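Local coordinates for protein subclass B3 metallo-beta-lactamase (Sphingobium indicum, PDB 7LUU) that probably hydrolyses the beta-lactam ring of antibiotics with two active-site zinc ions, one of them held by an unusual acidic ligand, at residues P99-L102 with S103-K107; S278-G281 with A282-Y286; R292-A295 with K296-E300. All coordinates share one frame; numbering follows the deposited sequence.

Contact 1: residues P99-L102 with S103-K107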
loop_
_atom_site.group_PDB
_atom_site.type_symbol
_atom_site.label_atom_id
_atom_site.label_comp_id
_atom_site.label_asym_id
_atom_site.label_seq_id
_atom_site.Cartn_x
_atom_site.Cartn_y
_atom_site.Cartn_z
ATOM N N PRO A 99 12.064 8.828 8.460
ATOM C CA PRO A 99 12.644 10.185 8.337
ATOM C C PRO A 99 12.753 10.687 6.896
ATOM O O PRO A 99 12.620 11.904 6.674
ATOM C CB PRO A 99 14.052 10.046 8.941
ATOM C CG PRO A 99 14.150 8.687 9.469
ATOM C CD PRO A 99 12.991 7.848 9.078
ATOM N N MET A 100 13.031 9.796 5.932
ATOM C CA MET A 100 13.135 10.191 4.522
ATOM C C MET A 100 11.778 10.642 3.997
ATOM O O MET A 100 11.677 11.631 3.279
ATOM C CB MET A 100 13.699 8.984 3.727
ATOM C CG MET A 100 15.042 8.326 4.327
ATOM S SD MET A 100 15.261 6.731 3.473
ATOM C CE MET A 100 16.671 6.111 4.387
ATOM N N ILE A 101 10.707 9.939 4.392
ATOM C CA ILE A 101 9.351 10.356 4.005
ATOM C C ILE A 101 9.027 11.736 4.553
ATOM O O ILE A 101 8.510 12.604 3.816
ATOM C CB ILE A 101 8.319 9.323 4.498
ATOM C CG1 ILE A 101 8.504 8.063 3.649
ATOM C CG2 ILE A 101 6.852 9.841 4.264
ATOM C CD1 ILE A 101 7.788 6.802 4.284
ATOM N N LEU A 102 9.294 11.956 5.842
ATOM C CA LEU A 102 8.958 13.246 6.441
ATOM C C LEU A 102 9.783 14.359 5.780
ATOM O O LEU A 102 9.276 15.461 5.554
ATOM C CB LEU A 102 9.229 13.199 7.952
ATOM C CG LEU A 102 8.391 12.212 8.787
ATOM C CD1 LEU A 102 8.926 12.024 10.230
ATOM C CD2 LEU A 102 6.967 12.644 8.729
ATOM N N SER A 103 11.049 14.092 5.481
ATOM C CA SER A 103 11.847 15.051 4.729
ATOM C C SER A 103 11.191 15.396 3.385
ATOM O O SER A 103 11.168 16.563 2.976
ATOM C CB SER A 103 13.262 14.497 4.516
ATOM O OG SER A 103 14.043 15.402 3.740
ATOM N N ASN A 104 10.712 14.373 2.657
ATOM C CA ASN A 104 10.071 14.620 1.373
ATOM C C ASN A 104 8.800 15.454 1.553
ATOM O O ASN A 104 8.474 16.307 0.714
ATOM C CB ASN A 104 9.761 13.294 0.702
ATOM C CG ASN A 104 10.990 12.686 0.033
ATOM O OD1 ASN A 104 12.022 13.384 -0.173
ATOM N ND2 ASN A 104 10.916 11.403 -0.303
ATOM N N VAL A 105 8.050 15.202 2.628
ATOM C CA VAL A 105 6.839 15.986 2.895
ATOM C C VAL A 105 7.222 17.462 3.084
ATOM O O VAL A 105 6.599 18.372 2.522
ATOM C CB VAL A 105 6.140 15.418 4.155
ATOM C CG1 VAL A 105 5.007 16.299 4.597
ATOM C CG2 VAL A 105 5.572 14.025 3.831
ATOM N N ARG A 106 8.304 17.697 3.829
ATOM C CA ARG A 106 8.792 19.059 4.029
ATOM C C ARG A 106 9.305 19.697 2.747
ATOM O O ARG A 106 9.162 20.928 2.550
ATOM C CB ARG A 106 9.887 19.024 5.100
ATOM C CG ARG A 106 9.306 18.835 6.500
ATOM C CD ARG A 106 10.473 18.960 7.520
ATOM N NE ARG A 106 9.942 18.719 8.840
ATOM C CZ ARG A 106 10.129 17.581 9.499
ATOM N NH1 ARG A 106 9.568 17.419 10.695
ATOM N NH2 ARG A 106 10.896 16.628 8.962
ATOM N N LYS A 107 9.941 18.908 1.863
ATOM C CA LYS A 107 10.455 19.482 0.619
ATOM C C LYS A 107 9.339 20.042 -0.237
ATOM O O LYS A 107 9.545 21.012 -0.976
ATOM C CB LYS A 107 11.195 18.421 -0.175
ATOM C CG LYS A 107 12.499 17.992 0.386
ATOM C CD LYS A 107 13.075 16.818 -0.436
ATOM C CE LYS A 107 14.519 16.547 0.055
ATOM N NZ LYS A 107 15.144 15.493 -0.755
HETATM O O HOH W 1 14.136 12.197 1.842
#
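Ile101 and Val105 meet one turn apart on helix 98-107, and their methyl branches mark the buried side of this contact. Ile101 CG2 and Val105 CG2 only graze each other at 4.4 Å. Other parts of the fold cover this side: Ile101 rests on Phe73 and Leu134, and Val105 on Phe110. The closer fit is to the backbone: Val105 CG2 lies anti to the carbonyl carbon and beside its own backbone N (chi1 172° for CG1), which brings this methyl to 3.3 Å from Ile101 O. The same oxygen receives Val105 N at 2.9 Å, with the donor in the carbonyl plane.

Towards solvent the fit is more open. Arg106 has its CG beside the backbone N and an extended chain from CG to NE, and it runs back along the helix until NH2 comes 3.9 Å from Leu102 CB. The guanidinium meets that carbon obliquely, and its NH2 also makes a weak hydrogen bond to a glycerol probably left from crystallisation. On the other flank of Val105 sits Asn104, which is buried. Water 1 donates to Met100 O at 2.9 Å and, weakly, to Asn104 OD1, while Asn104 ND2 bonds to Val71 O. Met100 O therefore has two donors, because Asn104 N also reaches it at 3.0 Å with an N-H...O angle of 156°.

Leu102 turns its branch to Leu134 and Thr138 of helix 131-138. Buried aliphatic groups on one side and the exposed Arg106 and Lys107 on the other make this an amphipathic helix, the crossover of the beta-alpha-beta unit formed by strand 87-90, helix 98-107 and strand 115-119 in the metallo-beta-lactamase fold.

Contact 2: residues S278-G281 with A282-Y286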
loop_
_atom_site.group_PDB
_atom_site.type_symbol
_atom_site.label_atom_id
_atom_site.label_comp_id
_atom_site.label_asym_id
_atom_site.label_seq_id
_atom_site.Cartn_x
_atom_site.Cartn_y
_atom_site.Cartn_z
ATOM N N SER A 278 -1.173 6.184 -16.297
ATOM C CA SER A 278 -2.396 6.959 -16.489
ATOM C C SER A 278 -3.157 6.516 -17.726
ATOM O O SER A 278 -2.608 5.976 -18.693
ATOM C CB SER A 278 -2.066 8.468 -16.698
ATOM O OG SER A 278 -1.371 8.991 -15.604
ATOM N N GLY A 279 -4.449 6.783 -17.711
ATOM C CA GLY A 279 -5.209 6.620 -18.938
ATOM C C GLY A 279 -6.075 5.389 -18.885
ATOM O O GLY A 279 -5.881 4.486 -18.066
ATOM N N SER A 280 -7.072 5.372 -19.777
ATOM C CA SER A 280 -8.043 4.307 -19.824
ATOM C C SER A 280 -7.386 2.937 -19.828
ATOM O O SER A 280 -6.562 2.631 -20.712
ATOM C CB SER A 280 -8.860 4.478 -21.105
ATOM O OG SER A 280 -9.906 3.506 -21.085
ATOM N N GLY A 281 -7.802 2.072 -18.880
ATOM C CA GLY A 281 -7.329 0.700 -18.885
ATOM C C GLY A 281 -6.228 0.371 -17.862
ATOM O O GLY A 281 -5.850 -0.794 -17.726
ATOM N N ALA A 282 -5.707 1.361 -17.129
ATOM C CA ALA A 282 -4.506 1.080 -16.312
ATOM C C ALA A 282 -4.770 0.038 -15.235
ATOM O O ALA A 282 -3.967 -0.886 -15.004
ATOM C CB ALA A 282 -4.009 2.378 -15.674
ATOM N N CYS A 283 -5.884 0.202 -14.497
ATOM C CA CYS A 283 -6.140 -0.737 -13.424
ATOM C C CYS A 283 -6.471 -2.104 -13.977
ATOM O O CYS A 283 -6.133 -3.113 -13.355
ATOM C CB CYS A 283 -7.290 -0.239 -12.547
ATOM S SG CYS A 283 -6.789 1.152 -11.437
ATOM N N ARG A 284 -7.169 -2.153 -15.096
ATOM C CA ARG A 284 -7.478 -3.452 -15.703
ATOM C C ARG A 284 -6.205 -4.186 -16.119
ATOM O O ARG A 284 -6.084 -5.394 -15.886
ATOM C CB ARG A 284 -8.453 -3.278 -16.881
ATOM C CG ARG A 284 -9.892 -3.091 -16.353
ATOM C CD ARG A 284 -10.920 -2.960 -17.510
ATOM N NE ARG A 284 -10.809 -1.694 -18.239
ATOM C CZ ARG A 284 -11.288 -0.506 -17.830
ATOM N NH1 ARG A 284 -11.937 -0.344 -16.630
ATOM N NH2 ARG A 284 -11.098 0.549 -18.636
ATOM N N SER A 285 -5.242 -3.471 -16.713
ATOM C CA SER A 285 -3.958 -4.092 -17.083
ATOM C C SER A 285 -3.206 -4.590 -15.871
ATOM O O SER A 285 -2.556 -5.651 -15.924
ATOM C CB SER A 285 -3.107 -3.103 -17.869
ATOM O OG SER A 285 -3.777 -2.886 -19.118
ATOM N N TYR A 286 -3.219 -3.802 -14.809
ATOM C CA TYR A 286 -2.553 -4.196 -13.574
ATOM C C TYR A 286 -3.127 -5.510 -13.068
ATOM O O TYR A 286 -2.390 -6.401 -12.635
ATOM C CB TYR A 286 -2.729 -3.078 -12.554
ATOM C CG TYR A 286 -2.072 -3.234 -11.180
ATOM C CD1 TYR A 286 -0.700 -3.084 -11.024
ATOM C CD2 TYR A 286 -2.843 -3.589 -10.066
ATOM C CE1 TYR A 286 -0.105 -3.185 -9.752
ATOM C CE2 TYR A 286 -2.266 -3.705 -8.800
ATOM C CZ TYR A 286 -0.910 -3.536 -8.663
ATOM O OH TYR A 286 -0.325 -3.571 -7.433
HETATM O O HOH W 2 -10.042 0.624 -21.120
HETATM O O HOH W 3 -6.687 -2.751 -19.899
#
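A type II beta turn from Gly279 to Ala282 leads the chain from strand 277-278 into helix 282-300, with Gly281 at the N-cap position. The turn is closed by Ala282 N, which donates to Gly279 O over 3.3 Å; the N-H...O angle of 143° shows a long and rather bent bond. Ser280 and Gly281 occupy the two central places. Gly281 has phi 102°, the positive-phi conformation usual for the third residue of a type II turn, and having no CB it fits this position close to Ser280 O.

The first helical bond follows at once: Ser285 N donates to Gly281 O at 2.9 Å, almost straight at 165°. Water 3 donates to the same oxygen at 3.0 Å and is also hydrogen-bonded to Ser285 OG, so the carbonyl has both a backbone and a water partner.

Arg284 folds back beside Gly281. Its chain starts with CG beside the backbone N and bends at chi3, bringing NH2 to 3.6 Å from Gly281 N, which lies oblique to the guanidinium, while NH1 is hydrogen-bonded to Gly256 O near the end of helix 242-257. Two other residues tie the turn and the helix start to the body of the domain. Cys283 forms the disulfide with Cys260, and Gly279 is backbone hydrogen-bonded to Asp261, just before strand 262-265. Ala282 adds its methyl, which lies on Cys260 and Leu263.

Between Ser280 OG and Arg284 NH2, which are 4.0 Å apart, water 2 makes the connection: it lies in the plane of the guanidinium at its edge, accepts from NH2 at 2.7 Å and is hydrogen-bonded to Ser280 OG at 2.9 Å.

Contact 3: residues R292-A295 with K296-E300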
loop_
_atom_site.group_PDB
_atom_site.type_symbol
_atom_site.label_atom_id
_atom_site.label_comp_id
_atom_site.label_asym_id
_atom_site.label_seq_id
_atom_site.Cartn_x
_atom_site.Cartn_y
_atom_site.Cartn_z
ATOM N N ARG A 292 -2.160 -13.262 -14.668
ATOM C CA ARG A 292 -1.215 -14.115 -15.397
ATOM C C ARG A 292 -0.178 -14.729 -14.458
ATOM O O ARG A 292 0.185 -15.903 -14.613
ATOM C CB ARG A 292 -0.510 -13.321 -16.500
ATOM C CG ARG A 292 -1.470 -12.899 -17.642
ATOM C CD ARG A 292 -0.696 -12.327 -18.889
ATOM N NE ARG A 292 0.415 -11.434 -18.490
ATOM C CZ ARG A 292 0.354 -10.099 -18.379
ATOM N NH1 ARG A 292 -0.768 -9.444 -18.692
ATOM N NH2 ARG A 292 1.430 -9.418 -17.964
ATOM N N LEU A 293 0.304 -13.946 -13.485
ATOM C CA LEU A 293 1.263 -14.485 -12.530
ATOM C C LEU A 293 0.626 -15.587 -11.674
ATOM O O LEU A 293 1.296 -16.588 -11.369
ATOM C CB LEU A 293 1.790 -13.396 -11.604
ATOM C CG LEU A 293 2.727 -12.399 -12.322
ATOM C CD1 LEU A 293 2.886 -11.219 -11.369
ATOM C CD2 LEU A 293 4.066 -12.986 -12.662
ATOM N N LEU A 294 -0.623 -15.376 -11.235
ATOM C CA LEU A 294 -1.330 -16.382 -10.420
ATOM C C LEU A 294 -1.521 -17.662 -11.215
ATOM O O LEU A 294 -1.241 -18.769 -10.733
ATOM C CB LEU A 294 -2.692 -15.842 -9.964
ATOM C CG LEU A 294 -3.477 -16.825 -9.081
ATOM C CD1 LEU A 294 -2.748 -17.217 -7.785
ATOM C CD2 LEU A 294 -4.813 -16.129 -8.680
ATOM N N ALA A 295 -1.947 -17.521 -12.472
ATOM C CA ALA A 295 -2.151 -18.720 -13.284
ATOM C C ALA A 295 -0.859 -19.507 -13.401
ATOM O O ALA A 295 -0.865 -20.763 -13.411
ATOM C CB ALA A 295 -2.660 -18.324 -14.689
ATOM N N LYS A 296 0.246 -18.794 -13.615
ATOM C CA LYS A 296 1.536 -19.469 -13.749
ATOM C C LYS A 296 1.906 -20.173 -12.439
ATOM O O LYS A 296 2.407 -21.314 -12.451
ATOM C CB LYS A 296 2.604 -18.462 -14.169
ATOM C CG LYS A 296 3.950 -19.061 -14.401
ATOM C CD LYS A 296 5.039 -17.980 -14.565
ATOM C CE LYS A 296 6.015 -18.360 -15.682
ATOM N NZ LYS A 296 7.430 -18.294 -15.202
ATOM N N ARG A 297 1.635 -19.523 -11.306
ATOM C CA ARG A 297 1.948 -20.098 -10.006
ATOM C C ARG A 297 1.100 -21.345 -9.738
ATOM O O ARG A 297 1.639 -22.372 -9.302
ATOM C CB ARG A 297 1.763 -19.043 -8.906
ATOM C CG ARG A 297 1.842 -19.616 -7.493
ATOM C CD ARG A 297 3.184 -20.259 -7.206
ATOM N NE ARG A 297 3.136 -20.896 -5.878
ATOM C CZ ARG A 297 3.733 -20.414 -4.779
ATOM N NH1 ARG A 297 4.516 -19.310 -4.829
ATOM N NH2 ARG A 297 3.564 -21.074 -3.617
ATOM N N LEU A 298 -0.219 -21.276 -10.017
ATOM C CA LEU A 298 -1.092 -22.441 -9.819
ATOM C C LEU A 298 -0.629 -23.599 -10.669
ATOM O O LEU A 298 -0.645 -24.756 -10.232
ATOM C CB LEU A 298 -2.541 -22.078 -10.127
ATOM C CG LEU A 298 -3.197 -20.971 -9.286
ATOM C CD1 LEU A 298 -4.628 -20.795 -9.798
ATOM C CD2 LEU A 298 -3.263 -21.317 -7.842
ATOM N N ALA A 299 -0.273 -23.327 -11.916
ATOM C CA ALA A 299 0.186 -24.415 -12.771
ATOM C C ALA A 299 1.473 -25.014 -12.215
ATOM O O ALA A 299 1.674 -26.242 -12.256
ATOM C CB ALA A 299 0.401 -23.870 -14.171
ATOM N N GLU A 300 2.376 -24.153 -11.725
ATOM C CA GLU A 300 3.635 -24.632 -11.159
ATOM C C GLU A 300 3.396 -25.615 -10.045
ATOM O O GLU A 300 4.126 -26.608 -9.918
ATOM C CB GLU A 300 4.476 -23.469 -10.592
ATOM C CG GLU A 300 5.138 -22.657 -11.680
ATOM C CD GLU A 300 5.763 -21.327 -11.171
ATOM O OE1 GLU A 300 5.456 -20.871 -10.021
ATOM O OE2 GLU A 300 6.542 -20.731 -11.958
#
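Leu294 and Leu298, one turn apart, carry the apolar part of this contact, and the path of Leu298 shows how. Its CB lies 3.6 Å from Leu294 O. CG comes nearer, 3.3 Å from the same oxygen, because it stands anti to the carbonyl carbon and beside its own backbone N (chi1 -61°). From CG the two methyls spread against Leu294: CD1 faces Leu294 CG at 4.2 Å, and CD2 faces Leu294 CD1 at 4.1 Å. The two leucines cross obliquely, and both methyls of Leu298 share in the contact. Leu294 reaches this place by a different first torsion, with its CG anti to the backbone N (chi1 -179°), which swings its end along the helix towards Leu298.

These residues belong to the last stretch of helix 282-300, a C-terminal helix packed in the alpha-beta/beta-alpha sandwich of the metallo-beta-lactamase fold. Leu294 lies on Phe248 and Tyr252 of helix 242-257 and is buried, while Leu298 touches Phe236 and Thr237 but keeps part of its surface exposed.

Under the pair, Leu298 N donates to Leu294 O at 2.8 Å with an N-H...O angle of 171°, and the donor sits nearly on the line of the carbonyl bond. Arg297, whose N bonds to Leu293 O, bends at chi2 and sends its guanidinium away from residues 292-295, towards the chain end, where NE forms a salt bridge with Glu301 OE2; NH2 makes a hydrogen bond with Ser230 OG. Ala299 CB lies 3.4 Å from Ala295 O, which accepts Ala299 N.

How the contacts relate
The contacts follow one another along the chain, contact 1 first and contact 3 last. Contacts 2 and 3 share helix 282-300: contact 2 lies at its entry from strand 277-278, an edge of the six-stranded sheet, and contact 3 in its final turns, with centres 21 Å and nearest atoms about 5 Å apart. Contact 1 belongs to helix 98-107, which links strands 87-90 and 115-119 of the seven-stranded sheet; its centre is 29 Å from that of contact 2 and 39 Å from that of contact 3. Contacts 1 and 3 thus lie on helices of different halves of the metallo-beta-lactamase sandwich, the side chains of Ile101 and Leu293 about 13 Å and 12 Å from bound zinc, too far to be ligands.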